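Local structure of Myo-inositol 2-dehydrogenase (Thermotoga maritima, 3EZY) at residues P157-I163 against V200-I204. The protein catalyses the NAD(+)-dependent oxidation of myo-inositol to scyllo-inosose, probably as a step in myo-inositol degradation. Residues are numbered along the deposited sequence; the frame is centred on the assembly and turned at random.
Sequences PPPLDYI and VDEEI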
ATOM      1  N   PRO A 157       2.410 -23.023 -17.256  1.00 28.88           N
ATOM      2  CA  PRO A 157       2.087 -24.442 -17.104  1.00 29.21           C
ATOM      3  C   PRO A 157       3.347 -25.318 -17.208  1.00 30.23           C
ATOM      4  O   PRO A 157       4.328 -24.893 -17.842  1.00 30.31           O
ATOM      5  CB  PRO A 157       1.127 -24.734 -18.272  1.00 29.18           C
ATOM      6  CG  PRO A 157       0.875 -23.388 -18.992  1.00 30.75           C
ATOM      7  CD  PRO A 157       1.919 -22.430 -18.520  1.00 28.90           C
ATOM      8  N   PRO A 158       3.327 -26.530 -16.605  1.00 30.30           N
ATOM      9  CA  PRO A 158       4.403 -27.510 -16.860  1.00 30.39           C
ATOM     10  C   PRO A 158       4.296 -28.070 -18.292  1.00 31.05           C
ATOM     11  O   PRO A 158       3.347 -27.740 -19.010  1.00 29.34           O
ATOM     12  CB  PRO A 158       4.138 -28.620 -15.861  1.00 30.32           C
ATOM     13  CG  PRO A 158       2.772 -28.433 -15.349  1.00 29.85           C
ATOM     14  CD  PRO A 158       2.306 -27.036 -15.666  1.00 30.75           C
ATOM     15  N   PRO A 159       5.283 -28.885 -18.718  1.00 32.08           N
ATOM     16  CA  PRO A 159       5.152 -29.349 -20.106  1.00 33.10           C
ATOM     17  C   PRO A 159       4.009 -30.366 -20.265  1.00 33.77           C
ATOM     18  O   PRO A 159       3.638 -31.047 -19.324  1.00 33.60           O
ATOM     19  CB  PRO A 159       6.537 -29.920 -20.451  1.00 33.41           C
ATOM     20  CG  PRO A 159       7.272 -30.101 -19.141  1.00 32.84           C
ATOM     21  CD  PRO A 159       6.610 -29.163 -18.130  1.00 32.13           C
ATOM     22  N   LEU A 160       3.425 -30.412 -21.447  1.00 34.84           N
ATOM     23  CA  LEU A 160       2.379 -31.371 -21.753  1.00 36.29           C
ATOM     24  C   LEU A 160       2.639 -32.786 -21.264  1.00 36.38           C
ATOM     25  O   LEU A 160       1.764 -33.400 -20.674  1.00 36.88           O
ATOM     26  CB  LEU A 160       2.158 -31.405 -23.253  1.00 37.04           C
ATOM     27  CG  LEU A 160       0.913 -30.752 -23.833  1.00 40.42           C
ATOM     28  CD1 LEU A 160       0.384 -29.623 -22.934  1.00 41.89           C
ATOM     29  CD2 LEU A 160       1.268 -30.257 -25.234  1.00 42.49           C
ATOM     30  N   ASP A 161       3.813 -33.322 -21.561  1.00 36.60           N
ATOM     31  CA  ASP A 161       4.179 -34.685 -21.149  1.00 36.69           C
ATOM     32  C   ASP A 161       3.832 -34.889 -19.686  1.00 35.38           C
ATOM     33  O   ASP A 161       3.317 -35.918 -19.274  1.00 34.26           O
ATOM     34  CB  ASP A 161       5.698 -34.848 -21.248  1.00 38.32           C
ATOM     35  CG  ASP A 161       6.180 -34.989 -22.664  1.00 43.89           C
ATOM     36  OD1 ASP A 161       5.336 -34.871 -23.600  1.00 47.51           O
ATOM     37  OD2 ASP A 161       7.410 -35.224 -22.829  1.00 49.63           O
ATOM     38  N   TYR A 162       4.218 -33.910 -18.890  1.00 33.62           N
ATOM     39  CA  TYR A 162       4.042 -33.998 -17.467  1.00 32.56           C
ATOM     40  C   TYR A 162       2.543 -33.896 -17.143  1.00 31.70           C
ATOM     41  O   TYR A 162       2.017 -34.626 -16.297  1.00 31.30           O
ATOM     42  CB  TYR A 162       4.892 -32.904 -16.769  1.00 32.92           C
ATOM     43  CG  TYR A 162       4.598 -32.792 -15.289  1.00 31.63           C
ATOM     44  CD1 TYR A 162       5.301 -33.557 -14.381  1.00 33.80           C
ATOM     45  CD2 TYR A 162       3.571 -31.973 -14.815  1.00 29.70           C
ATOM     46  CE1 TYR A 162       5.024 -33.487 -13.030  1.00 35.06           C
ATOM     47  CE2 TYR A 162       3.286 -31.886 -13.433  1.00 30.73           C
ATOM     48  CZ  TYR A 162       4.015 -32.648 -12.567  1.00 33.61           C
ATOM     49  OH  TYR A 162       3.781 -32.622 -11.219  1.00 36.81           O
ATOM     50  N   ILE A 163       1.843 -33.010 -17.838  1.00 30.98           N
ATOM     51  CA  ILE A 163       0.431 -32.787 -17.547  1.00 31.20           C
ATOM     52  C   ILE A 163      -0.365 -34.090 -17.709  1.00 31.57           C
ATOM     53  O   ILE A 163      -1.191 -34.438 -16.856  1.00 30.23           O
ATOM     54  CB  ILE A 163      -0.164 -31.632 -18.377  1.00 31.15           C
ATOM     55  CG1 ILE A 163       0.431 -30.292 -17.899  1.00 32.26           C
ATOM     56  CG2 ILE A 163      -1.698 -31.585 -18.267  1.00 30.02           C
ATOM     57  CD1 ILE A 163      -0.300 -29.053 -18.475  1.00 34.91           C
ATOM     58  N   VAL A 200      -6.079 -21.171 -21.193  1.00 31.03           N
ATOM     59  CA  VAL A 200      -4.672 -20.849 -21.452  1.00 32.35           C
ATOM     60  C   VAL A 200      -4.116 -21.607 -22.670  1.00 34.38           C
ATOM     61  O   VAL A 200      -3.614 -20.982 -23.602  1.00 35.70           O
ATOM     62  CB  VAL A 200      -3.779 -21.193 -20.248  1.00 32.54           C
ATOM     63  CG1 VAL A 200      -2.328 -20.781 -20.505  1.00 32.09           C
ATOM     64  CG2 VAL A 200      -4.348 -20.579 -18.936  1.00 32.92           C
ATOM     65  N   ASP A 201      -4.218 -22.940 -22.673  1.00 35.22           N
ATOM     66  CA  ASP A 201      -3.672 -23.758 -23.760  1.00 35.98           C
ATOM     67  C   ASP A 201      -4.617 -24.906 -24.167  1.00 35.61           C
ATOM     68  O   ASP A 201      -4.821 -25.844 -23.403  1.00 33.63           O
ATOM     69  CB  ASP A 201      -2.302 -24.321 -23.343  1.00 37.27           C
ATOM     70  CG  ASP A 201      -1.705 -25.305 -24.378  1.00 39.91           C
ATOM     71  OD1 ASP A 201      -2.216 -25.428 -25.518  1.00 43.85           O
ATOM     72  OD2 ASP A 201      -0.702 -25.968 -24.039  1.00 44.55           O
ATOM     73  N   GLU A 202      -5.179 -24.835 -25.376  1.00 36.27           N
ATOM     74  CA  GLU A 202      -6.078 -25.887 -25.875  1.00 37.57           C
ATOM     75  C   GLU A 202      -5.487 -27.307 -25.737  1.00 36.85           C
ATOM     76  O   GLU A 202      -6.235 -28.272 -25.596  1.00 37.12           O
ATOM     77  CB  GLU A 202      -6.488 -25.608 -27.327  1.00 38.29           C
ATOM     78  CG  GLU A 202      -5.366 -25.937 -28.301  1.00 43.17           C
ATOM     79  CD  GLU A 202      -5.752 -25.666 -29.756  1.00 49.87           C
ATOM     80  OE1 GLU A 202      -4.822 -25.526 -30.587  1.00 52.35           O
ATOM     81  OE2 GLU A 202      -6.977 -25.573 -30.052  1.00 51.19           O
ATOM     82  N   GLU A 203      -4.161 -27.434 -25.734  1.00 36.55           N
ATOM     83  CA  GLU A 203      -3.514 -28.751 -25.554  1.00 36.82           C
ATOM     84  C   GLU A 203      -3.808 -29.387 -24.195  1.00 36.38           C
ATOM     85  O   GLU A 203      -3.989 -30.608 -24.093  1.00 36.10           O
ATOM     86  CB  GLU A 203      -2.002 -28.678 -25.783  1.00 37.96           C
ATOM     87  CG  GLU A 203      -1.578 -28.438 -27.249  1.00 40.56           C
ATOM     88  CD  GLU A 203      -2.059 -29.543 -28.217  1.00 46.37           C
ATOM     89  OE1 GLU A 203      -1.893 -30.768 -27.930  1.00 49.15           O
ATOM     90  OE2 GLU A 203      -2.624 -29.173 -29.277  1.00 48.53           O
ATOM     91  N   ILE A 204      -3.874 -28.558 -23.149  1.00 34.41           N
ATOM     92  CA  ILE A 204      -4.238 -29.025 -21.836  1.00 32.76           C
ATOM     93  C   ILE A 204      -5.635 -29.618 -21.908  1.00 32.53           C
ATOM     94  O   ILE A 204      -5.909 -30.655 -21.305  1.00 32.51           O
ATOM     95  CB  ILE A 204      -4.083 -27.872 -20.784  1.00 32.66           C
ATOM     96  CG1 ILE A 204      -2.593 -27.504 -20.664  1.00 32.56           C
ATOM     97  CG2 ILE A 204      -4.679 -28.223 -19.443  1.00 29.53           C
ATOM     98  CD1 ILE A 204      -2.342 -26.103 -20.152  1.00 31.47           C
TER
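I204 and L160 bury the most surface where the short helix 160-164 meets the helix 202-206 in the C-terminal domain of this Gfo/Idh/MocA enzyme. The two side chains touch loosely, L160 CD1 lying 4.3 Å from I204 CG1. The leucine makes its closer approach to E203, crossing that side chain at about a right angle with both methyls directed at its first carbon; L160 CD2 comes to 3.7 Å from E203 CB. I204 is met more tightly by I163, whose CD1 stands 3.5 Å from I204 CG1. In I163 the branch CG1 runs anti to the carbonyl carbon (chi1 -69°), and with chi2 extended it carries CD1 across the gap to the other isoleucine. P157 adds its CB, 4.2 Å from I204 CD1.

The carboxylates of D201 and E203 lie beside the L160 methyls. D201 N-caps its helix, OD1 accepting from E203 N at 2.8 Å from above the carboxylate plane, while its OD2 lies 4.0 Å from L160 CD1. The E203 chain is bent at chi2, and its OE2 forms a salt bridge with K206. Cut back to an alanine, L160 would lose both methyls, which would probably leave CB and CG of E203 without their apolar cover and open a gap between the helix starts. Apolar side-chain carbons make the contact between these helix starts and P157, while the D201 and E203 carboxylates find their polar partners, E203 N and K206, on the side of helix 202-206.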